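PDB 3JV1: P22 protein from Trypanosoma brucei, which acts as an accessory factor for RNA editing of the cytochrome oxidase subunit II transcript and belongs to the Mam33 family of mitochondrial proteins. Local coordinates for residues I70-D75 against F157-S162; M89-G94 against T153-I158; P28-G33 against F45-S50; F96-V101 against P128-L133. All blocks are in the same frame, centred on the assembly; numbering follows the deposited sequence.

Contact 1: I70-D75 against F157-S162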
loop_
_atom_site.group_PDB
_atom_site.type_symbol
_atom_site.label_atom_id
_atom_site.label_comp_id
_atom_site.label_asym_id
_atom_site.label_seq_id
_atom_site.Cartn_x
_atom_site.Cartn_y
_atom_site.Cartn_z
ATOM N N ILE A 70 -8.445 20.444 0.961
ATOM C CA ILE A 70 -8.482 19.068 1.450
ATOM C C ILE A 70 -9.449 18.192 0.652
ATOM O O ILE A 70 -10.646 18.476 0.592
ATOM C CB ILE A 70 -8.915 19.029 2.932
ATOM C CG1 ILE A 70 -8.103 20.050 3.737
ATOM C CG2 ILE A 70 -8.726 17.623 3.490
ATOM C CD1 ILE A 70 -8.596 20.262 5.156
ATOM N N THR A 71 -8.926 17.129 0.042
ATOM C CA THR A 71 -9.759 16.213 -0.731
ATOM C C THR A 71 -9.770 14.835 -0.070
ATOM O O THR A 71 -8.717 14.264 0.218
ATOM C CB THR A 71 -9.260 16.076 -2.192
ATOM O OG1 THR A 71 -7.946 15.512 -2.203
ATOM C CG2 THR A 71 -9.219 17.432 -2.868
ATOM N N ARG A 72 -10.965 14.309 0.176
ATOM C CA ARG A 72 -11.113 13.004 0.813
ATOM C C ARG A 72 -11.560 11.924 -0.169
ATOM O O ARG A 72 -12.295 12.195 -1.116
ATOM C CB ARG A 72 -12.128 13.092 1.952
ATOM C CG ARG A 72 -11.785 14.125 3.014
ATOM C CD ARG A 72 -12.896 14.272 4.041
ATOM N NE ARG A 72 -12.543 15.218 5.100
ATOM C CZ ARG A 72 -12.228 16.493 4.894
ATOM N NH1 ARG A 72 -12.215 16.984 3.662
ATOM N NH2 ARG A 72 -11.932 17.282 5.918
ATOM N N THR A 73 -11.101 10.700 0.052
ATOM C CA THR A 73 -11.489 9.594 -0.801
ATOM C C THR A 73 -12.411 8.677 -0.012
ATOM O O THR A 73 -12.267 8.517 1.198
ATOM C CB THR A 73 -10.277 8.764 -1.284
ATOM O OG1 THR A 73 -9.512 8.333 -0.155
ATOM C CG2 THR A 73 -9.396 9.582 -2.219
ATOM N N LEU A 74 -13.371 8.089 -0.705
ATOM C CA LEU A 74 -14.296 7.176 -0.069
ATOM C C LEU A 74 -14.884 6.251 -1.110
ATOM O O LEU A 74 -14.840 6.537 -2.301
ATOM C CB LEU A 74 -15.406 7.950 0.655
ATOM C CG LEU A 74 -16.148 9.072 -0.074
ATOM C CD1 LEU A 74 -17.211 8.498 -0.989
ATOM C CD2 LEU A 74 -16.803 9.992 0.956
ATOM N N ASP A 75 -15.404 5.123 -0.648
ATOM C CA ASP A 75 -16.040 4.151 -1.515
ATOM C C ASP A 75 -17.522 4.179 -1.195
ATOM O O ASP A 75 -17.916 4.295 -0.034
ATOM C CB ASP A 75 -15.540 2.733 -1.241
ATOM C CG ASP A 75 -14.186 2.453 -1.851
ATOM O OD1 ASP A 75 -13.726 3.238 -2.704
ATOM O OD2 ASP A 75 -13.590 1.425 -1.478
ATOM N N PHE A 157 -22.006 17.174 3.920
ATOM C CA PHE A 157 -22.048 16.662 5.282
ATOM C C PHE A 157 -20.745 15.957 5.644
ATOM O O PHE A 157 -20.288 16.037 6.776
ATOM C CB PHE A 157 -23.189 15.664 5.474
ATOM C CG PHE A 157 -23.103 14.907 6.774
ATOM C CD1 PHE A 157 -23.527 15.487 7.961
ATOM C CD2 PHE A 157 -22.539 13.638 6.815
ATOM C CE1 PHE A 157 -23.391 14.814 9.171
ATOM C CE2 PHE A 157 -22.398 12.961 8.014
ATOM C CZ PHE A 157 -22.825 13.548 9.197
ATOM N N ILE A 158 -20.163 15.250 4.684
ATOM C CA ILE A 158 -18.918 14.537 4.918
ATOM C C ILE A 158 -17.760 15.470 5.287
ATOM O O ILE A 158 -16.976 15.150 6.179
ATOM C CB ILE A 158 -18.544 13.682 3.682
ATOM C CG1 ILE A 158 -19.476 12.471 3.613
ATOM C CG2 ILE A 158 -17.087 13.239 3.751
ATOM C CD1 ILE A 158 -19.287 11.615 2.399
ATOM N N ASP A 159 -17.647 16.607 4.601
ATOM C CA ASP A 159 -16.580 17.566 4.897
ATOM C C ASP A 159 -16.815 18.156 6.275
ATOM O O ASP A 159 -15.913 18.193 7.113
ATOM C CB ASP A 159 -16.548 18.714 3.881
ATOM C CG ASP A 159 -15.946 18.310 2.552
ATOM O OD1 ASP A 159 -14.935 17.574 2.552
ATOM O OD2 ASP A 159 -16.473 18.748 1.503
ATOM N N GLN A 160 -18.034 18.630 6.495
ATOM C CA GLN A 160 -18.402 19.215 7.778
ATOM C C GLN A 160 -18.203 18.240 8.937
ATOM O O GLN A 160 -17.621 18.601 9.963
ATOM C CB GLN A 160 -19.854 19.691 7.745
ATOM C CG GLN A 160 -20.036 21.100 7.205
ATOM C CD GLN A 160 -21.502 21.485 7.051
ATOM O OE1 GLN A 160 -22.324 21.227 7.931
ATOM N NE2 GLN A 160 -21.831 22.117 5.929
ATOM N N PHE A 161 -18.677 17.005 8.784
ATOM C CA PHE A 161 -18.513 16.033 9.856
ATOM C C PHE A 161 -17.036 15.707 10.098
ATOM O O PHE A 161 -16.605 15.565 11.234
ATOM C CB PHE A 161 -19.272 14.737 9.552
ATOM C CG PHE A 161 -19.474 13.876 10.762
ATOM C CD1 PHE A 161 -20.478 14.173 11.677
ATOM C CD2 PHE A 161 -18.622 12.813 11.027
ATOM C CE1 PHE A 161 -20.631 13.426 12.840
ATOM C CE2 PHE A 161 -18.762 12.058 12.189
ATOM C CZ PHE A 161 -19.768 12.366 13.098
ATOM N N SER A 162 -16.268 15.583 9.022
ATOM C CA SER A 162 -14.845 15.277 9.134
ATOM C C SER A 162 -14.088 16.360 9.889
ATOM O O SER A 162 -13.212 16.057 10.686
ATOM C CB SER A 162 -14.223 15.092 7.746
ATOM O OG SER A 162 -14.630 13.866 7.159
#
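Arg-72 lays its guanidinium group across Asp-159 and Ser-162, about one turn apart on helix 152-181. The chain is extended from CG to NE, with CG anti to the carbonyl carbon (chi1 -57°), and this carries the charged end from the strand over to the helix, where it crosses Asp-159 obliquely. NH1 of Arg-72 lies 3.0 Å from OD1 of Asp-159, a salt bridge of charges alone: the oxygen stands well out of the guanidinium plane, the two flat groups are turned 68° apart, and no N-H points at the carboxylate. The backbone O of Asp-159 sits over one face of the same guanidinium. Nearer the root of the group, NE of Arg-72 is 3.1 Å from CB of Ser-162, which approaches obliquely. The hydroxyl of Ser-162 is turned back into its own helix, where OG donates to the O of Ile-158 at 2.8 Å; that oxygen also accepts from the backbone N of Ser-162, on the opposite face of its plane.

The apolar half is a meeting of methyl groups, CD2 of Leu-74 and CD1 of Ile-158, tip to tip and tight at 3.3 Å. Strand 72-80 and helix 152-181 are thus joined at a buried interface, the axes of their local segments 118° apart. Leu-58 and Leu-60 of strand 54-63, Val-91 of strand 83-92 and Phe-96 of strand 95-104 also pack on Leu-74.

Contact 2: M89-G94 against T153-I158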
loop_
_atom_site.group_PDB
_atom_site.type_symbol
_atom_site.label_atom_id
_atom_site.label_comp_id
_atom_site.label_asym_id
_atom_site.label_seq_id
_atom_site.Cartn_x
_atom_site.Cartn_y
_atom_site.Cartn_z
ATOM N N MET A 89 -14.746 7.091 -5.093
ATOM C CA MET A 89 -14.944 8.522 -5.212
ATOM C C MET A 89 -14.119 9.385 -4.281
ATOM O O MET A 89 -13.412 8.900 -3.401
ATOM C CB MET A 89 -16.418 8.852 -4.994
ATOM C CG MET A 89 -17.364 8.044 -5.858
ATOM S SD MET A 89 -18.923 8.873 -6.036
ATOM C CE MET A 89 -19.697 8.454 -4.514
ATOM N N SER A 90 -14.220 10.685 -4.501
ATOM C CA SER A 90 -13.531 11.649 -3.672
ATOM C C SER A 90 -14.391 12.904 -3.582
ATOM O O SER A 90 -15.155 13.214 -4.497
ATOM C CB SER A 90 -12.143 11.957 -4.241
ATOM O OG SER A 90 -12.206 12.254 -5.618
ATOM N N VAL A 91 -14.304 13.597 -2.454
ATOM C CA VAL A 91 -15.072 14.816 -2.254
ATOM C C VAL A 91 -14.173 16.011 -2.518
ATOM O O VAL A 91 -13.168 16.206 -1.840
ATOM C CB VAL A 91 -15.632 14.912 -0.815
ATOM C CG1 VAL A 91 -16.277 16.272 -0.594
ATOM C CG2 VAL A 91 -16.653 13.815 -0.580
ATOM N N GLU A 92 -14.534 16.792 -3.526
ATOM C CA GLU A 92 -13.775 17.975 -3.896
ATOM C C GLU A 92 -14.722 19.163 -3.878
ATOM O O GLU A 92 -15.604 19.286 -4.727
ATOM C CB GLU A 92 -13.147 17.788 -5.281
ATOM C CG GLU A 92 -12.036 16.747 -5.293
ATOM C CD GLU A 92 -11.578 16.374 -6.689
ATOM O OE1 GLU A 92 -11.087 17.259 -7.418
ATOM O OE2 GLU A 92 -11.704 15.187 -7.060
ATOM N N ASP A 93 -14.542 20.015 -2.873
ATOM C CA ASP A 93 -15.359 21.210 -2.673
ATOM C C ASP A 93 -16.854 20.915 -2.619
ATOM O O ASP A 93 -17.615 21.351 -3.479
ATOM C CB ASP A 93 -15.089 22.244 -3.768
ATOM C CG ASP A 93 -15.589 23.634 -3.392
ATOM O OD1 ASP A 93 -15.015 24.237 -2.458
ATOM O OD2 ASP A 93 -16.558 24.117 -4.021
ATOM N N GLY A 94 -17.268 20.168 -1.604
ATOM C CA GLY A 94 -18.675 19.853 -1.440
ATOM C C GLY A 94 -19.341 19.004 -2.504
ATOM O O GLY A 94 -20.549 18.781 -2.436
ATOM N N THR A 153 -25.347 17.405 -1.008
ATOM C CA THR A 153 -25.746 17.572 0.381
ATOM C C THR A 153 -24.949 16.603 1.243
ATOM O O THR A 153 -24.426 16.978 2.283
ATOM C CB THR A 153 -27.237 17.276 0.569
ATOM O OG1 THR A 153 -28.000 18.070 -0.344
ATOM C CG2 THR A 153 -27.660 17.597 1.990
ATOM N N LEU A 154 -24.862 15.353 0.799
ATOM C CA LEU A 154 -24.124 14.334 1.533
ATOM C C LEU A 154 -22.633 14.630 1.495
ATOM O O LEU A 154 -21.939 14.476 2.496
ATOM C CB LEU A 154 -24.377 12.956 0.929
ATOM C CG LEU A 154 -23.670 11.800 1.633
ATOM C CD1 LEU A 154 -24.245 11.654 3.052
ATOM C CD2 LEU A 154 -23.851 10.516 0.830
ATOM N N ALA A 155 -22.142 15.053 0.337
ATOM C CA ALA A 155 -20.727 15.371 0.191
ATOM C C ALA A 155 -20.402 16.502 1.147
ATOM O O ALA A 155 -19.348 16.523 1.781
ATOM C CB ALA A 155 -20.426 15.790 -1.240
ATOM N N ASN A 156 -21.332 17.440 1.248
ATOM C CA ASN A 156 -21.181 18.590 2.118
ATOM C C ASN A 156 -21.162 18.146 3.578
ATOM O O ASN A 156 -20.394 18.678 4.382
ATOM C CB ASN A 156 -22.332 19.561 1.868
ATOM C CG ASN A 156 -22.021 20.958 2.335
ATOM O OD1 ASN A 156 -22.161 21.282 3.514
ATOM N ND2 ASN A 156 -21.583 21.799 1.409
ATOM N N PHE A 157 -22.006 17.174 3.920
ATOM C CA PHE A 157 -22.048 16.662 5.282
ATOM C C PHE A 157 -20.745 15.957 5.644
ATOM O O PHE A 157 -20.288 16.037 6.776
ATOM C CB PHE A 157 -23.189 15.664 5.474
ATOM C CG PHE A 157 -23.103 14.907 6.774
ATOM C CD1 PHE A 157 -23.527 15.487 7.961
ATOM C CD2 PHE A 157 -22.539 13.638 6.815
ATOM C CE1 PHE A 157 -23.391 14.814 9.171
ATOM C CE2 PHE A 157 -22.398 12.961 8.014
ATOM C CZ PHE A 157 -22.825 13.548 9.197
ATOM N N ILE A 158 -20.163 15.250 4.684
ATOM C CA ILE A 158 -18.918 14.537 4.918
ATOM C C ILE A 158 -17.760 15.470 5.287
ATOM O O ILE A 158 -16.976 15.150 6.179
ATOM C CB ILE A 158 -18.544 13.682 3.682
ATOM C CG1 ILE A 158 -19.476 12.471 3.613
ATOM C CG2 ILE A 158 -17.087 13.239 3.751
ATOM C CD1 ILE A 158 -19.287 11.615 2.399
#
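Val-91 points its forked side chain at the helix, and each branch finds a different partner there. With CG1 anti to the backbone N (chi1 173°), that methyl is directed to Ala-155, lying 3.9 Å from the backbone O of Ala-155 and 4.2 Å from its CB. The other branch, CG2 of Val-91, faces CG2 of Ile-158 at 4.4 Å, about one helical turn further on. The valine therefore rests against two residues on the same side of the helix, in loose van der Waals contact. This is sheet-on-helix packing, in which helix 152-181 lies over one face of the antiparallel sheet of this Mam33-family protein; Phe-96 of strand 95-104 touches both Ala-155 and Ile-158 from the next strand.

Further along, at Gly-94, the backbone takes over from side chains. The O of Gly-94 comes to 3.2 Å from CB of Ala-155, placing a polar atom against the small methyl group. Here the two backbones are close, with CA of Gly-94 just 4.5 Å from CA of Asn-156. Gly-94 adopts a positive phi (65°), a conformation that by itself favours glycine.

Contact 3: P28-G33 against F45-S50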
loop_
_atom_site.group_PDB
_atom_site.type_symbol
_atom_site.label_atom_id
_atom_site.label_comp_id
_atom_site.label_asym_id
_atom_site.label_seq_id
_atom_site.Cartn_x
_atom_site.Cartn_y
_atom_site.Cartn_z
ATOM N N PRO A 28 -22.455 18.761 12.652
ATOM C CA PRO A 28 -23.457 18.643 11.588
ATOM C C PRO A 28 -24.548 17.644 11.936
ATOM O O PRO A 28 -24.299 16.659 12.625
ATOM C CB PRO A 28 -22.642 18.155 10.389
ATOM C CG PRO A 28 -21.249 18.564 10.704
ATOM C CD PRO A 28 -21.145 18.295 12.173
ATOM N N GLU A 29 -25.760 17.903 11.463
ATOM C CA GLU A 29 -26.867 16.989 11.703
ATOM C C GLU A 29 -26.746 15.938 10.609
ATOM O O GLU A 29 -26.544 16.272 9.443
ATOM C CB GLU A 29 -28.204 17.733 11.614
ATOM C CG GLU A 29 -28.335 18.827 12.669
ATOM C CD GLU A 29 -29.624 19.615 12.561
ATOM O OE1 GLU A 29 -29.857 20.247 11.505
ATOM O OE2 GLU A 29 -30.402 19.605 13.541
ATOM N N ILE A 30 -26.845 14.670 10.989
ATOM C CA ILE A 30 -26.715 13.582 10.028
ATOM C C ILE A 30 -27.906 13.517 9.087
ATOM O O ILE A 30 -29.052 13.572 9.524
ATOM C CB ILE A 30 -26.560 12.227 10.745
ATOM C CG1 ILE A 30 -26.311 11.121 9.717
ATOM C CG2 ILE A 30 -27.804 11.928 11.555
ATOM C CD1 ILE A 30 -25.886 9.812 10.328
ATOM N N PRO A 31 -27.642 13.407 7.773
ATOM C CA PRO A 31 -28.692 13.331 6.751
ATOM C C PRO A 31 -29.728 12.241 7.047
ATOM O O PRO A 31 -29.385 11.148 7.498
ATOM C CB PRO A 31 -27.903 13.056 5.469
ATOM C CG PRO A 31 -26.607 13.764 5.714
ATOM C CD PRO A 31 -26.305 13.387 7.152
ATOM N N GLU A 32 -30.992 12.561 6.781
ATOM C CA GLU A 32 -32.125 11.661 7.004
ATOM C C GLU A 32 -31.933 10.261 6.410
ATOM O O GLU A 32 -31.550 10.114 5.254
ATOM C CB GLU A 32 -33.384 12.291 6.402
ATOM C CG GLU A 32 -34.709 11.713 6.878
ATOM C CD GLU A 32 -35.104 12.204 8.259
ATOM O OE1 GLU A 32 -34.976 13.423 8.514
ATOM O OE2 GLU A 32 -35.553 11.377 9.084
ATOM N N GLY A 33 -32.215 9.235 7.208
ATOM C CA GLY A 33 -32.080 7.865 6.741
ATOM C C GLY A 33 -30.705 7.253 6.925
ATOM O O GLY A 33 -30.562 6.031 6.953
ATOM N N PHE A 45 -14.541 6.750 9.165
ATOM C CA PHE A 45 -15.837 6.222 9.566
ATOM C C PHE A 45 -16.657 5.703 8.384
ATOM O O PHE A 45 -16.303 5.898 7.214
ATOM C CB PHE A 45 -16.627 7.308 10.308
ATOM C CG PHE A 45 -16.917 8.532 9.478
ATOM C CD1 PHE A 45 -18.045 8.588 8.667
ATOM C CD2 PHE A 45 -16.059 9.632 9.509
ATOM C CE1 PHE A 45 -18.318 9.720 7.898
ATOM C CE2 PHE A 45 -16.316 10.771 8.744
ATOM C CZ PHE A 45 -17.450 10.818 7.935
ATOM N N THR A 46 -17.758 5.032 8.695
ATOM C CA THR A 46 -18.620 4.498 7.656
ATOM C C THR A 46 -20.055 4.958 7.887
ATOM O O THR A 46 -20.478 5.150 9.025
ATOM C CB THR A 46 -18.596 2.963 7.643
ATOM O OG1 THR A 46 -19.239 2.474 8.822
ATOM C CG2 THR A 46 -17.175 2.449 7.614
ATOM N N MET A 47 -20.793 5.149 6.800
ATOM C CA MET A 47 -22.191 5.558 6.872
ATOM C C MET A 47 -23.012 4.526 6.107
ATOM O O MET A 47 -22.544 3.978 5.117
ATOM C CB MET A 47 -22.378 6.931 6.239
ATOM C CG MET A 47 -21.631 8.059 6.937
ATOM S SD MET A 47 -21.892 9.659 6.138
ATOM C CE MET A 47 -23.640 9.894 6.456
ATOM N N ARG A 48 -24.233 4.262 6.566
ATOM C CA ARG A 48 -25.094 3.289 5.914
ATOM C C ARG A 48 -26.557 3.732 5.908
ATOM O O ARG A 48 -27.006 4.453 6.794
ATOM C CB ARG A 48 -25.005 1.939 6.630
ATOM C CG ARG A 48 -23.596 1.435 6.876
ATOM C CD ARG A 48 -23.623 0.036 7.462
ATOM N NE ARG A 48 -22.289 -0.533 7.647
ATOM C CZ ARG A 48 -21.414 -0.124 8.562
ATOM N NH1 ARG A 48 -21.716 0.870 9.384
ATOM N NH2 ARG A 48 -20.242 -0.734 8.677
ATOM N N LYS A 49 -27.293 3.293 4.896
ATOM C CA LYS A 49 -28.715 3.593 4.789
ATOM C C LYS A 49 -29.317 2.553 3.869
ATOM O O LYS A 49 -28.627 2.013 3.007
ATOM C CB LYS A 49 -28.958 4.983 4.194
ATOM C CG LYS A 49 -28.457 5.142 2.769
ATOM C CD LYS A 49 -29.082 6.351 2.073
ATOM C CE LYS A 49 -30.541 6.088 1.722
ATOM N NZ LYS A 49 -31.134 7.174 0.898
ATOM N N SER A 50 -30.593 2.251 4.060
ATOM C CA SER A 50 -31.246 1.285 3.193
ATOM C C SER A 50 -31.956 2.048 2.082
ATOM O O SER A 50 -32.282 3.226 2.224
ATOM C CB SER A 50 -32.246 0.417 3.975
ATOM O OG SER A 50 -33.187 1.197 4.686
#
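Ile-30 is the first residue of the 28-33 loop to meet the strand, sending CG1 to within 4.4 Å of CE of Met-47. Its CG1 is anti to the backbone N (chi1 -175°), which brings that branch up to the methionine's terminal methyl. Pro-31 follows and offers its ring: CD of Pro-31 also lies 4.4 Å from CE of Met-47, so this one terminal methyl serves both loop residues. The methionine owes that reach to a chain extended from CA to SD, with CE turned aside by rotation about CG-SD (chi3 66°).

At Gly-33 the contact changes from side chain to backbone. The O of Gly-33 approaches CB of Lys-49 at 3.4 Å, and Gly-33 has a phi of 88°, with backbone angles that call for glycine. The lysine's ammonium is committed further off, with NZ of Lys-49 bonded to the O of Arg-148.

The contact is peripheral packing, in which the irregular segment leading into strand 35-37 runs beside strand 46-51 of the sheet. Met-47 and Pro-31 both also touch Phe-157 of helix 152-181, Trp-34 touches Met-47 and Lys-49, and strand 54-63 flanks strand 46-51 through Leu-58 and Ile-56.

Contact 4: F96-V101 against P128-L133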
loop_
_atom_site.group_PDB
_atom_site.type_symbol
_atom_site.label_atom_id
_atom_site.label_comp_id
_atom_site.label_asym_id
_atom_site.label_seq_id
_atom_site.Cartn_x
_atom_site.Cartn_y
_atom_site.Cartn_z
ATOM N N PHE A 96 -19.266 15.340 -5.073
ATOM C CA PHE A 96 -18.750 13.991 -5.258
ATOM C C PHE A 96 -18.163 13.869 -6.656
ATOM O O PHE A 96 -18.772 14.293 -7.631
ATOM C CB PHE A 96 -19.865 12.948 -5.110
ATOM C CG PHE A 96 -20.173 12.574 -3.688
ATOM C CD1 PHE A 96 -19.218 11.935 -2.901
ATOM C CD2 PHE A 96 -21.418 12.852 -3.138
ATOM C CE1 PHE A 96 -19.499 11.578 -1.587
ATOM C CE2 PHE A 96 -21.708 12.499 -1.820
ATOM C CZ PHE A 96 -20.746 11.862 -1.044
ATOM N N VAL A 97 -16.971 13.299 -6.747
ATOM C CA VAL A 97 -16.337 13.087 -8.031
ATOM C C VAL A 97 -16.155 11.580 -8.177
ATOM O O VAL A 97 -15.574 10.932 -7.312
ATOM C CB VAL A 97 -14.962 13.767 -8.099
ATOM C CG1 VAL A 97 -14.316 13.485 -9.437
ATOM C CG2 VAL A 97 -15.115 15.268 -7.887
ATOM N N ILE A 98 -16.677 11.011 -9.255
ATOM C CA ILE A 98 -16.530 9.584 -9.466
ATOM C C ILE A 98 -15.173 9.331 -10.123
ATOM O O ILE A 98 -14.881 9.882 -11.182
ATOM C CB ILE A 98 -17.635 9.034 -10.387
ATOM C CG1 ILE A 98 -19.010 9.369 -9.815
ATOM C CG2 ILE A 98 -17.482 7.532 -10.529
ATOM C CD1 ILE A 98 -20.132 9.175 -10.809
ATOM N N ASN A 99 -14.346 8.505 -9.494
ATOM C CA ASN A 99 -13.039 8.199 -10.047
ATOM C C ASN A 99 -13.037 6.827 -10.684
ATOM O O ASN A 99 -12.368 6.612 -11.690
ATOM C CB ASN A 99 -11.963 8.249 -8.961
ATOM C CG ASN A 99 -11.894 9.590 -8.283
ATOM O OD1 ASN A 99 -11.857 10.631 -8.944
ATOM N ND2 ASN A 99 -11.876 9.581 -6.953
ATOM N N ASN A 100 -13.784 5.901 -10.084
ATOM C CA ASN A 100 -13.873 4.531 -10.576
ATOM C C ASN A 100 -15.255 3.954 -10.312
ATOM O O ASN A 100 -15.951 4.381 -9.400
ATOM C CB ASN A 100 -12.840 3.632 -9.874
ATOM C CG ASN A 100 -11.407 3.971 -10.241
ATOM O OD1 ASN A 100 -10.940 3.653 -11.334
ATOM N ND2 ASN A 100 -10.700 4.620 -9.324
ATOM N N VAL A 101 -15.641 2.987 -11.133
ATOM C CA VAL A 101 -16.908 2.284 -10.990
ATOM C C VAL A 101 -16.583 0.819 -11.225
ATOM O O VAL A 101 -16.198 0.431 -12.331
ATOM C CB VAL A 101 -17.958 2.712 -12.032
ATOM C CG1 VAL A 101 -19.220 1.860 -11.860
ATOM C CG2 VAL A 101 -18.292 4.178 -11.870
ATOM N N PRO A 128 -13.689 0.763 -16.390
ATOM C CA PRO A 128 -13.009 1.612 -17.369
ATOM C C PRO A 128 -12.598 2.963 -16.794
ATOM O O PRO A 128 -13.068 3.376 -15.728
ATOM C CB PRO A 128 -14.061 1.779 -18.455
ATOM C CG PRO A 128 -15.320 1.899 -17.642
ATOM C CD PRO A 128 -15.148 0.767 -16.625
ATOM N N ASP A 129 -11.708 3.636 -17.519
ATOM C CA ASP A 129 -11.243 4.965 -17.156
ATOM C C ASP A 129 -12.459 5.840 -17.476
ATOM O O ASP A 129 -12.959 5.811 -18.601
ATOM C CB ASP A 129 -10.055 5.343 -18.046
ATOM C CG ASP A 129 -9.527 6.730 -17.765
ATOM O OD1 ASP A 129 -10.297 7.578 -17.275
ATOM O OD2 ASP A 129 -8.337 6.977 -18.054
ATOM N N LEU A 130 -12.951 6.587 -16.494
ATOM C CA LEU A 130 -14.124 7.430 -16.710
ATOM C C LEU A 130 -14.009 8.325 -17.943
ATOM O O LEU A 130 -15.012 8.685 -18.559
ATOM C CB LEU A 130 -14.392 8.291 -15.474
ATOM C CG LEU A 130 -15.378 7.720 -14.453
ATOM C CD1 LEU A 130 -16.761 7.664 -15.091
ATOM C CD2 LEU A 130 -14.944 6.338 -13.997
ATOM N N ALA A 131 -12.778 8.673 -18.296
ATOM C CA ALA A 131 -12.519 9.524 -19.447
ATOM C C ALA A 131 -12.839 8.839 -20.775
ATOM O O ALA A 131 -12.927 9.496 -21.806
ATOM C CB ALA A 131 -11.059 9.982 -19.429
ATOM N N ASP A 132 -13.003 7.521 -20.766
ATOM C CA ASP A 132 -13.323 6.824 -22.007
ATOM C C ASP A 132 -14.819 6.565 -22.134
ATOM O O ASP A 132 -15.249 5.789 -22.985
ATOM C CB ASP A 132 -12.577 5.492 -22.094
ATOM C CG ASP A 132 -11.073 5.662 -22.067
ATOM O OD1 ASP A 132 -10.583 6.758 -22.413
ATOM O OD2 ASP A 132 -10.381 4.687 -21.707
ATOM N N LEU A 133 -15.609 7.214 -21.284
ATOM C CA LEU A 133 -17.054 7.035 -21.306
ATOM C C LEU A 133 -17.771 8.305 -21.732
ATOM O O LEU A 133 -17.404 9.408 -21.330
ATOM C CB LEU A 133 -17.548 6.612 -19.922
ATOM C CG LEU A 133 -16.894 5.372 -19.302
ATOM C CD1 LEU A 133 -17.451 5.144 -17.899
ATOM C CD2 LEU A 133 -17.144 4.161 -20.189
HETATM O O HOH W 1 -11.447 7.006 -14.207
HETATM O O HOH W 2 -10.656 4.483 -13.748
HETATM O O HOH W 3 -13.486 2.604 -13.198
#
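Leu-130 supplies the apolar part of this contact, reaching from its short 3-10 segment to the backbone of strand 95-104. Its CD2 lies 3.5 Å from the O of Asn-99 and also touches CA of Asn-100, while CG of Leu-130 is 4.5 Å from CG2 of Ile-98. The methyl therefore rests mainly on peptide groups and less on side chains. Val-138 of helix 135-146 packs on the same leucine, and Pro-128 makes a looser approach to the O of Val-101.

The strand is irregular at this point: Asn-99 and Asn-100 both face Gly-88 of the adjoining strand 83-92, a classic beta bulge. ND2 of Asn-99 bonds OG of Ser-90 on that adjoining strand.

Water carries the polar part. Water 1 bonds the O of Asn-99 at 2.7 Å and accepts from the N of Leu-130 at 2.8 Å, linking the two backbones. Water 3 bridges in the reverse sense, accepting from the N of Val-101 and bonding the O of Pro-128 at 2.7 Å. Water 2 bonds OD1 of Asn-100 at 2.6 Å and only weakly the O of Pro-128.

Within the loop, OD1 of Asp-129 accepts from the N of Ala-131 at 2.9 Å, forming an Asx turn; the N-H meets it from above the carboxylate plane. The O of Val-101 accepts from NE1 of Trp-173 of the second subunit, whose indole also packs on Pro-128, placing this surface patch at a subunit boundary.

Contacts 1 and 2 belong to the buried core: both use helix 152-181, share Phe-157 and Ile-158, and bring the helix against neighbouring strands 72-80 and 83-92, their centres about 6 Å apart. Contacts 3 and 4 lie at the surface, toward different edges of the sheet, with centres about 24 Å apart and no touch between them. Chemistry follows place. Contact 1 combines a charge pair with methyl packing, and contact 2 is apolar packing with a close glycine backbone. Contact 3 relies on one methionine and a backbone approach, whereas contact 4 is bridged by waters and adjoins another subunit. Phe-157 ties the helix of contacts 1 and 2 to the loop of contact 3, and Phe-96 ties it to the strand of contact 4.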